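Local atomic coordinates of lombricine kinase (PDB entry 3JPZ), a protein that catalyses the reversible transfer of a phosphoryl group between ATP and the guanidino compound lombricine, as a member of the phosphagen kinase family. Residues A[59-64]-A[269-274]; A[18-23]-A[77-82]; A[48-53]-A[186-191]; A[63-68]-A[126-131]. One frame throughout, in Å; residues are numbered along the deposited sequence. Where two conformers were deposited one is given.

Interaction 1. Residues A[59-64]-A[269-274]; sequences IGLIAG and ACPSNL
Pro271 and Ala269 are the two bumps that 269-274 presses against the loop 59-64. The edge of the proline ring at CD and CG presses on the carbonyl oxygen of Leu61. Its CD lies 3.2 Å from Leu61 O, and its CG touches Leu61 CD2. Ala269 fits its methyl group into the hollow between Ile62 and Ala63: CB is 3.6 Å from Ile62 CG1 and also 3.6 Å from Ala63 O. Ile62 has CG1 anti to the backbone N (chi1 -173°), which lays this branch alongside the alanine methyl. One backbone hydrogen bond joins the two loops here. Ala63 N gives to Ala269 O at 2.9 Å, nearly straight. The same oxygen also takes a CA-H...O contact from Ile62 CA. The two loops run roughly antiparallel but form no regular sheet. In phosphagen kinase terms the contact joins the small N-terminal domain to the large catalytic domain. One loop follows helix 44-53, and the other precedes strand 279-285 of the large antiparallel sheet. Ile59 makes the far end of the contact. Its CD1 reaches across to Ser272 CB at 3.8 Å, with Cys270 SG a little farther off at 4.2 Å. Helix 73-83 packs beside this end: Val79 and Lys83 touch Ile59, and Phe76 touches Leu61. Pro271 O is taken by His84 NE2.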
loop_
_atom_site.group_PDB
_atom_site.type_symbol
_atom_site.label_atom_id
_atom_site.label_comp_id
_atom_site.label_asym_id
_atom_site.label_seq_id
_atom_site.Cartn_x
_atom_site.Cartn_y
_atom_site.Cartn_z
ATOM N N ILE A 59 -15.185 0.757 -7.918
ATOM C CA ILE A 59 -15.551 -0.577 -8.348
ATOM C C ILE A 59 -15.052 -1.545 -7.295
ATOM O O ILE A 59 -15.821 -2.284 -6.714
ATOM C CB ILE A 59 -14.922 -0.951 -9.694
ATOM C CG1 ILE A 59 -15.322 0.053 -10.775
ATOM C CG2 ILE A 59 -15.356 -2.339 -10.086
ATOM C CD1 ILE A 59 -14.710 -0.247 -12.135
ATOM N N GLY A 60 -13.745 -1.525 -7.061
ATOM C CA GLY A 60 -13.136 -2.321 -6.013
ATOM C C GLY A 60 -12.710 -3.706 -6.457
ATOM O O GLY A 60 -12.217 -4.501 -5.655
ATOM N N LEU A 61 -12.917 -4.006 -7.733
ATOM C CA LEU A 61 -12.578 -5.317 -8.274
ATOM C C LEU A 61 -11.409 -5.201 -9.235
ATOM O O LEU A 61 -11.386 -4.326 -10.087
ATOM C CB LEU A 61 -13.779 -5.923 -8.997
ATOM C CG LEU A 61 -13.553 -7.308 -9.600
ATOM C CD1 LEU A 61 -13.285 -8.314 -8.493
ATOM C CD2 LEU A 61 -14.744 -7.737 -10.446
ATOM N N ILE A 62 -10.440 -6.098 -9.112
ATOM C CA ILE A 62 -9.291 -6.068 -10.002
ATOM C C ILE A 62 -8.760 -7.476 -10.256
ATOM O O ILE A 62 -8.707 -8.307 -9.359
ATOM C CB ILE A 62 -8.183 -5.165 -9.437
ATOM C CG1 ILE A 62 -7.058 -5.008 -10.462
ATOM C CG2 ILE A 62 -7.669 -5.729 -8.120
ATOM C CD1 ILE A 62 -6.170 -3.806 -10.224
ATOM N N ALA A 63 -8.401 -7.750 -11.503
ATOM C CA ALA A 63 -7.883 -9.057 -11.865
ATOM C C ALA A 63 -6.429 -9.152 -11.474
ATOM O O ALA A 63 -5.642 -8.243 -11.736
ATOM C CB ALA A 63 -8.053 -9.300 -13.367
ATOM N N GLY A 64 -6.073 -10.249 -10.824
ATOM C CA GLY A 64 -4.676 -10.550 -10.602
ATOM C C GLY A 64 -4.059 -11.093 -11.877
ATOM O O GLY A 64 -2.848 -11.009 -12.086
ATOM N N ALA A 269 -6.577 -5.348 -16.052
ATOM C CA ALA A 269 -6.809 -5.725 -14.668
ATOM C C ALA A 269 -8.083 -5.072 -14.158
ATOM O O ALA A 269 -8.852 -5.687 -13.433
ATOM C CB ALA A 269 -5.626 -5.337 -13.803
ATOM N N CYS A 270 -8.317 -3.828 -14.545
ATOM C CA CYS A 270 -9.512 -3.128 -14.090
ATOM C C CYS A 270 -10.625 -3.285 -15.109
ATOM O O CYS A 270 -10.451 -2.950 -16.279
ATOM C CB CYS A 270 -9.242 -1.656 -13.856
ATOM S SG CYS A 270 -10.714 -0.734 -13.296
ATOM N N PRO A 271 -11.781 -3.791 -14.657
ATOM C CA PRO A 271 -12.941 -4.057 -15.513
ATOM C C PRO A 271 -13.435 -2.806 -16.227
ATOM O O PRO A 271 -14.103 -2.914 -17.251
ATOM C CB PRO A 271 -14.001 -4.561 -14.523
ATOM C CG PRO A 271 -13.223 -5.056 -13.347
ATOM C CD PRO A 271 -12.042 -4.145 -13.251
ATOM N N SER A 272 -13.102 -1.636 -15.693
ATOM C CA SER A 272 -13.536 -0.382 -16.283
ATOM C C SER A 272 -12.950 -0.223 -17.677
ATOM O O SER A 272 -13.517 0.463 -18.515
ATOM C CB SER A 272 -13.085 0.790 -15.417
ATOM O OG SER A 272 -11.679 0.947 -15.480
ATOM N N ASN A 273 -11.813 -0.871 -17.916
ATOM C CA ASN A 273 -11.048 -0.649 -19.131
ATOM C C ASN A 273 -11.170 -1.776 -20.141
ATOM O O ASN A 273 -10.345 -1.888 -21.038
ATOM C CB ASN A 273 -9.567 -0.473 -18.783
ATOM C CG ASN A 273 -9.279 0.835 -18.078
ATOM O OD1 ASN A 273 -10.026 1.805 -18.208
ATOM N ND2 ASN A 273 -8.184 0.867 -17.325
ATOM N N LEU A 274 -12.195 -2.603 -20.005
ATOM C CA LEU A 274 -12.344 -3.758 -20.882
ATOM C C LEU A 274 -12.834 -3.368 -22.270
ATOM O O LEU A 274 -13.191 -2.214 -22.517
ATOM C CB LEU A 274 -13.305 -4.767 -20.262
ATOM C CG LEU A 274 -12.665 -5.631 -19.183
ATOM C CD1 LEU A 274 -13.729 -6.454 -18.479
ATOM C CD2 LEU A 274 -11.585 -6.525 -19.797
#

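Interaction 2. Residues A[18-23]-A[77-82]; sequences GCVVGR and DAVINE
Arg23 and Glu82 make the polar part of this contact. Arg23 NH2 gives a hydrogen bond to Glu82 OE2 at 3.0 Å, with an N-H...O angle of 159°, and the pair is a salt bridge. The oxygen lies near the guanidinium plane. Seen from the carboxylate, however, the donor stands 40° out of plane, and the two flat groups are turned 58° apart. Water 1 links the same two side chains a second time. It accepts from Arg23 NE at 3.3 Å and donates to Glu82 OE1 at 2.9 Å. Glu82 OE1 also accepts from His24 NE2, so both carboxylate oxygens have partners. Arg23 NH1 turns back to Gly18 O, but this bond is weak. Beneath the charged pair the contact is apolar. Val20 CG1, the branch anti to the backbone N, lies over one face of the Glu82 carboxylate, 3.3 Å from Glu82 OE1. It is also 4.0 Å from Val79 CG2. Val79 CG2 in turn meets Val21 CG2 at 3.9 Å. Farther back on helix 73-83, Asp77 forms salt bridges with Lys73 and Arg263. The contact is helix-to-helix packing within the N-terminal domain of the phosphagen kinase fold, with short helix 20-24 set against helix 73-83.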
loop_
_atom_site.group_PDB
_atom_site.type_symbol
_atom_site.label_atom_id
_atom_site.label_comp_id
_atom_site.label_asym_id
_atom_site.label_seq_id
_atom_site.Cartn_x
_atom_site.Cartn_y
_atom_site.Cartn_z
ATOM N N GLY A 18 -19.312 2.168 -0.464
ATOM C CA GLY A 18 -19.998 2.524 -1.690
ATOM C C GLY A 18 -19.418 1.797 -2.889
ATOM O O GLY A 18 -19.686 2.165 -4.030
ATOM N N CYS A 19 -18.640 0.747 -2.638
ATOM C CA CYS A 19 -18.022 -0.018 -3.727
ATOM C C CYS A 19 -19.027 -0.880 -4.491
ATOM O O CYS A 19 -19.914 -1.492 -3.907
ATOM C CB CYS A 19 -16.904 -0.912 -3.188
ATOM S SG CYS A 19 -17.460 -2.131 -1.976
ATOM N N VAL A 20 -18.855 -0.954 -5.804
ATOM C CA VAL A 20 -19.692 -1.802 -6.643
ATOM C C VAL A 20 -19.615 -3.262 -6.206
ATOM O O VAL A 20 -20.628 -3.964 -6.163
ATOM C CB VAL A 20 -19.259 -1.707 -8.111
ATOM C CG1 VAL A 20 -20.074 -2.657 -8.967
ATOM C CG2 VAL A 20 -19.394 -0.271 -8.607
ATOM N N VAL A 21 -18.415 -3.715 -5.866
ATOM C CA VAL A 21 -18.217 -5.125 -5.542
ATOM C C VAL A 21 -19.111 -5.524 -4.382
ATOM O O VAL A 21 -19.696 -6.606 -4.388
ATOM C CB VAL A 21 -16.763 -5.433 -5.181
ATOM C CG1 VAL A 21 -16.650 -6.793 -4.509
ATOM C CG2 VAL A 21 -15.890 -5.377 -6.423
ATOM N N GLY A 22 -19.225 -4.632 -3.401
ATOM C CA GLY A 22 -19.968 -4.904 -2.184
ATOM C C GLY A 22 -21.465 -5.038 -2.373
ATOM O O GLY A 22 -22.152 -5.590 -1.522
ATOM N N ARG A 23 -21.977 -4.525 -3.485
ATOM C CA ARG A 23 -23.401 -4.633 -3.778
ATOM C C ARG A 23 -23.722 -5.910 -4.539
ATOM O O ARG A 23 -24.890 -6.258 -4.694
ATOM C CB ARG A 23 -23.881 -3.426 -4.573
ATOM C CG ARG A 23 -24.150 -2.207 -3.706
ATOM C CD ARG A 23 -24.871 -1.129 -4.489
ATOM N NE ARG A 23 -24.106 -0.680 -5.649
ATOM C CZ ARG A 23 -23.130 0.225 -5.607
ATOM N NH1 ARG A 23 -22.782 0.782 -4.455
ATOM N NH2 ARG A 23 -22.496 0.573 -6.720
ATOM N N ASP A 77 -18.464 -10.666 -13.791
ATOM C CA ASP A 77 -19.577 -10.452 -14.705
ATOM C C ASP A 77 -20.600 -9.499 -14.090
ATOM O O ASP A 77 -21.139 -8.634 -14.771
ATOM C CB ASP A 77 -20.216 -11.774 -15.103
ATOM C CG ASP A 77 -19.462 -12.467 -16.220
ATOM O OD1 ASP A 77 -18.323 -12.052 -16.519
ATOM O OD2 ASP A 77 -20.014 -13.419 -16.807
ATOM N N ALA A 78 -20.853 -9.636 -12.798
ATOM C CA ALA A 78 -21.831 -8.772 -12.153
ATOM C C ALA A 78 -21.317 -7.337 -12.108
ATOM O O ALA A 78 -22.063 -6.383 -12.338
ATOM C CB ALA A 78 -22.141 -9.269 -10.757
ATOM N N VAL A 79 -20.035 -7.188 -11.809
ATOM C CA VAL A 79 -19.444 -5.874 -11.676
ATOM C C VAL A 79 -19.390 -5.192 -13.044
ATOM O O VAL A 79 -19.791 -4.044 -13.185
ATOM C CB VAL A 79 -18.038 -5.952 -11.029
ATOM C CG1 VAL A 79 -17.235 -4.726 -11.340
ATOM C CG2 VAL A 79 -18.160 -6.140 -9.523
ATOM N N ILE A 80 -18.906 -5.920 -14.045
ATOM C CA ILE A 80 -18.854 -5.439 -15.418
ATOM C C ILE A 80 -20.213 -4.933 -15.892
ATOM O O ILE A 80 -20.301 -3.932 -16.607
ATOM C CB ILE A 80 -18.406 -6.566 -16.381
ATOM C CG1 ILE A 80 -16.939 -6.920 -16.150
ATOM C CG2 ILE A 80 -18.612 -6.150 -17.825
ATOM C CD1 ILE A 80 -16.506 -8.223 -16.826
ATOM N N ASN A 81 -21.269 -5.639 -15.513
ATOM C CA ASN A 81 -22.615 -5.306 -15.983
ATOM C C ASN A 81 -23.127 -4.000 -15.381
ATOM O O ASN A 81 -23.954 -3.313 -15.980
ATOM C CB ASN A 81 -23.581 -6.439 -15.655
ATOM C CG ASN A 81 -25.001 -6.157 -16.125
ATOM O OD1 ASN A 81 -25.246 -5.908 -17.304
ATOM N ND2 ASN A 81 -25.944 -6.213 -15.199
ATOM N N GLU A 82 -22.649 -3.661 -14.191
ATOM C CA GLU A 82 -23.035 -2.396 -13.582
ATOM C C GLU A 82 -22.174 -1.278 -14.135
ATOM O O GLU A 82 -22.677 -0.247 -14.560
ATOM C CB GLU A 82 -22.890 -2.442 -12.065
ATOM C CG GLU A 82 -23.162 -1.092 -11.405
ATOM C CD GLU A 82 -23.440 -1.211 -9.923
ATOM O OE1 GLU A 82 -23.327 -2.326 -9.385
ATOM O OE2 GLU A 82 -23.778 -0.190 -9.294
HETATM O O HOH W 1 -25.734 -2.497 -7.831
#

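Interaction 3. Residues A[48-53]-A[186-191]; sequences IQPSVD and GHLMVN. With NO3 (nitrate ion), chain C.
The carboxylate of Asp53 and the amide of Asn191 lie alongside each other, pointing opposite ways, their planes 62° apart. No hydrogen bond joins them directly. Asp53 OD2 instead rests against Asn191 CB at 3.2 Å. A nitrate ion, probably from the crystallisation liquor, lies against the amide and also against the carbonyl oxygen of Asp53. Its O2 stands 3.0 Å above one face of the His187 ring, offset toward the rim. Asn191 ND2 gives a hydrogen bond to nitrate O1 at 2.9 Å and a weak one to O2. Asn191 CG is anti to the carbonyl carbon (chi1 -64°), which points the amide at the ion. Two waters do the bridging that direct bonds do not. Water 2 lies 2.9 Å from Pro50 O, to which it may donate, and accepts from Asn191 ND2. Water 3 donates to Asp53 OD2 at 2.7 Å and to Asn191 O at 3.0 Å. The short helical segments 48-53 and 187-191 cross at 116°, their axes 9.0 Å apart at closest. Helix 44-53 belongs to the N-terminal domain of the phosphagen kinase fold, and helix 187-191 lies within the catalytic part, so this is an interdomain contact. The apolar part is small. Leu188 CD1 meets Pro50 CB at 3.9 Å, its end curling back although its CB points away. Gln49 lays CG against Asn191 O. Its NE2 makes weak bonds to both Asp53 oxygens and a hydrogen bond to Asp197 OD1 of the second subunit. Asp53 OD1 also accepts from Asp197 N of that subunit.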
loop_
_atom_site.group_PDB
_atom_site.type_symbol
_atom_site.label_atom_id
_atom_site.label_comp_id
_atom_site.label_asym_id
_atom_site.label_seq_id
_atom_site.Cartn_x
_atom_site.Cartn_y
_atom_site.Cartn_z
ATOM N N ILE A 48 -10.786 -8.764 -4.799
ATOM C CA ILE A 48 -11.740 -7.870 -4.136
ATOM C C ILE A 48 -11.102 -6.988 -3.074
ATOM O O ILE A 48 -11.776 -6.146 -2.480
ATOM C CB ILE A 48 -12.901 -8.645 -3.488
ATOM C CG1 ILE A 48 -12.401 -9.462 -2.297
ATOM C CG2 ILE A 48 -13.586 -9.530 -4.516
ATOM C CD1 ILE A 48 -13.489 -9.914 -1.381
ATOM N N GLN A 49 -9.811 -7.165 -2.830
ATOM C CA GLN A 49 -9.139 -6.401 -1.774
ATOM C C GLN A 49 -9.439 -4.899 -1.822
ATOM O O GLN A 49 -9.810 -4.313 -0.808
ATOM C CB GLN A 49 -7.630 -6.609 -1.808
ATOM C CG GLN A 49 -6.920 -5.928 -0.643
ATOM C CD GLN A 49 -7.353 -6.469 0.703
ATOM O OE1 GLN A 49 -7.164 -7.639 0.996
ATOM N NE2 GLN A 49 -7.941 -5.611 1.534
ATOM N N PRO A 50 -9.265 -4.267 -2.993
ATOM C CA PRO A 50 -9.507 -2.823 -3.098
ATOM C C PRO A 50 -10.902 -2.427 -2.618
ATOM O O PRO A 50 -11.080 -1.362 -2.023
ATOM C CB PRO A 50 -9.379 -2.551 -4.597
ATOM C CG PRO A 50 -8.516 -3.654 -5.109
ATOM C CD PRO A 50 -8.842 -4.853 -4.275
ATOM N N SER A 51 -11.868 -3.297 -2.890
ATOM C CA SER A 51 -13.263 -3.038 -2.543
ATOM C C SER A 51 -13.465 -2.970 -1.032
ATOM O O SER A 51 -14.403 -2.340 -0.551
ATOM C CB SER A 51 -14.169 -4.117 -3.139
ATOM O OG SER A 51 -14.078 -5.327 -2.412
ATOM N N VAL A 52 -12.577 -3.607 -0.283
ATOM C CA VAL A 52 -12.678 -3.608 1.161
ATOM C C VAL A 52 -11.972 -2.390 1.770
ATOM O O VAL A 52 -12.533 -1.727 2.648
ATOM C CB VAL A 52 -12.098 -4.914 1.750
ATOM C CG1 VAL A 52 -12.482 -5.062 3.219
ATOM C CG2 VAL A 52 -12.588 -6.112 0.952
ATOM N N ASP A 53 -10.759 -2.094 1.297
ATOM C CA ASP A 53 -9.941 -1.004 1.841
ATOM C C ASP A 53 -10.574 0.365 1.638
ATOM O O ASP A 53 -10.494 1.242 2.505
ATOM C CB ASP A 53 -8.571 -0.977 1.172
ATOM C CG ASP A 53 -7.771 -2.243 1.412
ATOM O OD1 ASP A 53 -7.839 -2.799 2.526
ATOM O OD2 ASP A 53 -7.069 -2.677 0.481
ATOM N N GLY A 186 -3.034 6.281 -6.089
ATOM C CA GLY A 186 -4.462 6.037 -6.006
ATOM C C GLY A 186 -4.753 4.781 -5.211
ATOM O O GLY A 186 -3.965 3.834 -5.208
ATOM N N HIS A 187 -5.893 4.769 -4.532
ATOM C CA HIS A 187 -6.289 3.613 -3.743
ATOM C C HIS A 187 -6.270 2.328 -4.573
ATOM O O HIS A 187 -5.833 1.282 -4.097
ATOM C CB HIS A 187 -7.685 3.830 -3.171
ATOM C CG HIS A 187 -7.775 5.000 -2.246
ATOM N ND1 HIS A 187 -6.904 5.179 -1.192
ATOM C CD2 HIS A 187 -8.638 6.044 -2.205
ATOM C CE1 HIS A 187 -7.225 6.286 -0.543
ATOM N NE2 HIS A 187 -8.272 6.831 -1.138
ATOM N N LEU A 188 -6.743 2.393 -5.813
ATOM C CA LEU A 188 -6.849 1.171 -6.607
ATOM C C LEU A 188 -5.497 0.488 -6.770
ATOM O O LEU A 188 -5.348 -0.707 -6.505
ATOM C CB LEU A 188 -7.424 1.454 -7.990
ATOM C CG LEU A 188 -7.543 0.171 -8.808
ATOM C CD1 LEU A 188 -8.291 -0.903 -8.005
ATOM C CD2 LEU A 188 -8.221 0.426 -10.155
ATOM N N MET A 189 -4.526 1.265 -7.232
ATOM C CA MET A 189 -3.202 0.764 -7.568
ATOM C C MET A 189 -2.395 0.432 -6.309
ATOM O O MET A 189 -1.591 -0.501 -6.287
ATOM C CB MET A 189 -2.471 1.812 -8.411
ATOM C CG MET A 189 -2.951 1.878 -9.846
ATOM S SD MET A 189 -2.513 0.350 -10.720
ATOM C CE MET A 189 -0.807 0.697 -11.114
ATOM N N VAL A 190 -2.611 1.199 -5.254
ATOM C CA VAL A 190 -1.909 0.944 -4.003
ATOM C C VAL A 190 -2.470 -0.305 -3.329
ATOM O O VAL A 190 -1.761 -1.283 -3.087
ATOM C CB VAL A 190 -2.022 2.146 -3.049
ATOM C CG1 VAL A 190 -1.562 1.766 -1.651
ATOM C CG2 VAL A 190 -1.202 3.316 -3.576
ATOM N N ASN A 191 -3.760 -0.268 -3.038
ATOM C CA ASN A 191 -4.406 -1.336 -2.302
ATOM C C ASN A 191 -4.388 -2.681 -3.051
ATOM O O ASN A 191 -4.536 -3.733 -2.438
ATOM C CB ASN A 191 -5.836 -0.918 -1.954
ATOM C CG ASN A 191 -5.885 0.292 -1.020
ATOM O OD1 ASN A 191 -5.004 0.490 -0.190
ATOM N ND2 ASN A 191 -6.923 1.091 -1.149
HETATM N N NO3 C . -8.097 3.249 1.245
HETATM O O1 NO3 C . -6.976 2.444 1.409
HETATM O O2 NO3 C . -8.857 3.093 0.091
HETATM O O3 NO3 C . -8.457 4.194 2.219
HETATM O O HOH W 2 -9.001 0.290 -3.072
HETATM O O HOH W 3 -4.573 -3.570 0.516
#

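Interaction 4. Residues A[63-68]-A[126-131]; sequences AGDEES and GLCYPP
The backbones of 63-68 and 126-131 come closest at Asp65 and Cys128, whose CA atoms are 4.5 Å apart, just where 63-68 enters a type I turn from Asp65 to Ser68. The Tyr129 ring packs against the start of that turn. It approaches the backbone obliquely, with CE2 3.5 Å from Asp65 C and CD2 3.4 Å from Ala63 O. Pro131 CG closes on the same oxygen, which is buried here and has no hydrogen-bond partner in the model. Cys128 SG packs on Asp65 CB at 3.7 Å. Asp65 CG sits between its backbone N and carbonyl carbon (chi1 68°), which turns OD1 back over the turn. There OD1 accepts from Ser68 OG at 2.9 Å and, weakly, from Ser68 N, a capping bond. OD2 is held by His40 and Thr38. At the outer end, water 4 joins Glu66 OE1 to Gly126 N, and Glu66 OE2 forms a salt bridge with Arg125. The capped turn leads into helix 68-71, with Phe76 of helix 73-83 packed on Ala63 and Ser68. The facing loop runs between strand 113-122 and helix 135-149; Leu127 packs on that helix, and Glu137 in it accepts from Cys128 N.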
loop_
_atom_site.group_PDB
_atom_site.type_symbol
_atom_site.label_atom_id
_atom_site.label_comp_id
_atom_site.label_asym_id
_atom_site.label_seq_id
_atom_site.Cartn_x
_atom_site.Cartn_y
_atom_site.Cartn_z
ATOM N N ALA A 63 -8.401 -7.750 -11.503
ATOM C CA ALA A 63 -7.883 -9.057 -11.865
ATOM C C ALA A 63 -6.429 -9.152 -11.474
ATOM O O ALA A 63 -5.642 -8.243 -11.736
ATOM C CB ALA A 63 -8.053 -9.300 -13.367
ATOM N N GLY A 64 -6.073 -10.249 -10.824
ATOM C CA GLY A 64 -4.676 -10.550 -10.602
ATOM C C GLY A 64 -4.059 -11.093 -11.877
ATOM O O GLY A 64 -2.848 -11.009 -12.086
ATOM N N ASP A 65 -4.899 -11.657 -12.733
ATOM C CA ASP A 65 -4.437 -12.254 -13.979
ATOM C C ASP A 65 -5.600 -12.489 -14.940
ATOM O O ASP A 65 -6.758 -12.260 -14.598
ATOM C CB ASP A 65 -3.673 -13.557 -13.707
ATOM C CG ASP A 65 -4.560 -14.684 -13.163
ATOM O OD1 ASP A 65 -5.770 -14.477 -12.937
ATOM O OD2 ASP A 65 -4.031 -15.802 -12.962
ATOM N N GLU A 66 -5.286 -12.937 -16.148
ATOM C CA GLU A 66 -6.292 -13.068 -17.191
ATOM C C GLU A 66 -7.345 -14.058 -16.735
ATOM O O GLU A 66 -8.542 -13.881 -16.980
ATOM C CB GLU A 66 -5.646 -13.540 -18.496
ATOM C CG GLU A 66 -6.636 -13.977 -19.546
ATOM C CD GLU A 66 -6.016 -14.100 -20.924
ATOM O OE1 GLU A 66 -4.772 -14.145 -21.031
ATOM O OE2 GLU A 66 -6.780 -14.151 -21.902
ATOM N N GLU A 67 -6.877 -15.086 -16.037
ATOM C CA GLU A 67 -7.716 -16.183 -15.599
ATOM C C GLU A 67 -8.724 -15.707 -14.555
ATOM O O GLU A 67 -9.749 -16.340 -14.330
ATOM C CB GLU A 67 -6.840 -17.306 -15.039
ATOM C CG GLU A 67 -6.110 -18.140 -16.105
ATOM C CD GLU A 67 -4.852 -17.473 -16.664
ATOM O OE1 GLU A 67 -4.531 -16.330 -16.277
ATOM O OE2 GLU A 67 -4.169 -18.101 -17.503
ATOM N N SER A 68 -8.430 -14.579 -13.927
ATOM C CA SER A 68 -9.325 -14.010 -12.929
ATOM C C SER A 68 -10.745 -13.856 -13.451
ATOM O O SER A 68 -11.703 -14.092 -12.727
ATOM C CB SER A 68 -8.808 -12.651 -12.472
ATOM O OG SER A 68 -7.690 -12.800 -11.623
ATOM N N GLY A 126 -0.154 -14.890 -20.601
ATOM C CA GLY A 126 0.771 -15.737 -19.879
ATOM C C GLY A 126 1.326 -15.096 -18.621
ATOM O O GLY A 126 1.979 -15.772 -17.826
ATOM N N LEU A 127 1.061 -13.805 -18.421
ATOM C CA LEU A 127 1.707 -13.065 -17.344
ATOM C C LEU A 127 0.719 -12.283 -16.481
ATOM O O LEU A 127 -0.179 -11.608 -16.988
ATOM C CB LEU A 127 2.733 -12.104 -17.918
ATOM C CG LEU A 127 3.823 -12.774 -18.760
ATOM C CD1 LEU A 127 4.612 -11.732 -19.517
ATOM C CD2 LEU A 127 4.735 -13.605 -17.882
ATOM N N CYS A 128 0.917 -12.357 -15.170
ATOM C CA CYS A 128 0.005 -11.713 -14.238
ATOM C C CYS A 128 0.031 -10.205 -14.385
ATOM O O CYS A 128 1.070 -9.608 -14.625
ATOM C CB CYS A 128 0.345 -12.112 -12.801
ATOM S SG CYS A 128 -0.241 -13.759 -12.375
ATOM N N TYR A 129 -1.138 -9.600 -14.246
ATOM C CA TYR A 129 -1.248 -8.163 -14.092
ATOM C C TYR A 129 -0.468 -7.658 -12.877
ATOM O O TYR A 129 -0.124 -8.426 -11.984
ATOM C CB TYR A 129 -2.714 -7.792 -13.920
ATOM C CG TYR A 129 -3.580 -8.107 -15.112
ATOM C CD1 TYR A 129 -3.265 -7.623 -16.380
ATOM C CD2 TYR A 129 -4.737 -8.852 -14.968
ATOM C CE1 TYR A 129 -4.072 -7.897 -17.467
ATOM C CE2 TYR A 129 -5.542 -9.134 -16.046
ATOM C CZ TYR A 129 -5.204 -8.653 -17.293
ATOM O OH TYR A 129 -6.022 -8.931 -18.360
ATOM N N PRO A 130 -0.212 -6.346 -12.831
ATOM C CA PRO A 130 0.498 -5.664 -11.741
ATOM C C PRO A 130 0.053 -6.035 -10.321
ATOM O O PRO A 130 0.888 -6.050 -9.429
ATOM C CB PRO A 130 0.201 -4.192 -12.017
ATOM C CG PRO A 130 0.103 -4.128 -13.503
ATOM C CD PRO A 130 -0.553 -5.417 -13.921
ATOM N N PRO A 131 -1.240 -6.314 -10.104
ATOM C CA PRO A 131 -1.605 -6.640 -8.723
ATOM C C PRO A 131 -0.948 -7.923 -8.210
ATOM O O PRO A 131 -0.670 -8.002 -7.012
ATOM C CB PRO A 131 -3.135 -6.800 -8.787
ATOM C CG PRO A 131 -3.547 -6.026 -10.007
ATOM C CD PRO A 131 -2.416 -6.244 -10.982
HETATM O O HOH W 4 -2.812 -14.491 -19.554
#

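In the fold
Loop 59-64 ties the four contacts together. Interactions 1 and 4 share Ala63 and Gly64, with centres about 10 Å apart. They meet where Ile62 CD1 lies 3.4 Å from Pro131 CG. Interaction 2 joins the other end of the loop: Ile59 O lies 3.1 Å from Val21 N, a probable hydrogen bond. Interaction 3 packs against it through Pro50 and Ser51. Interactions 2 and 4 do not touch, their centres about 19 Å apart. No nucleotide is bound to this chain. Among residues known to bind ADP, Arg119 has its side chain about 7 Å from that of Ser272 in interaction 1, and about 10 Å from that of Leu188 in interaction 3.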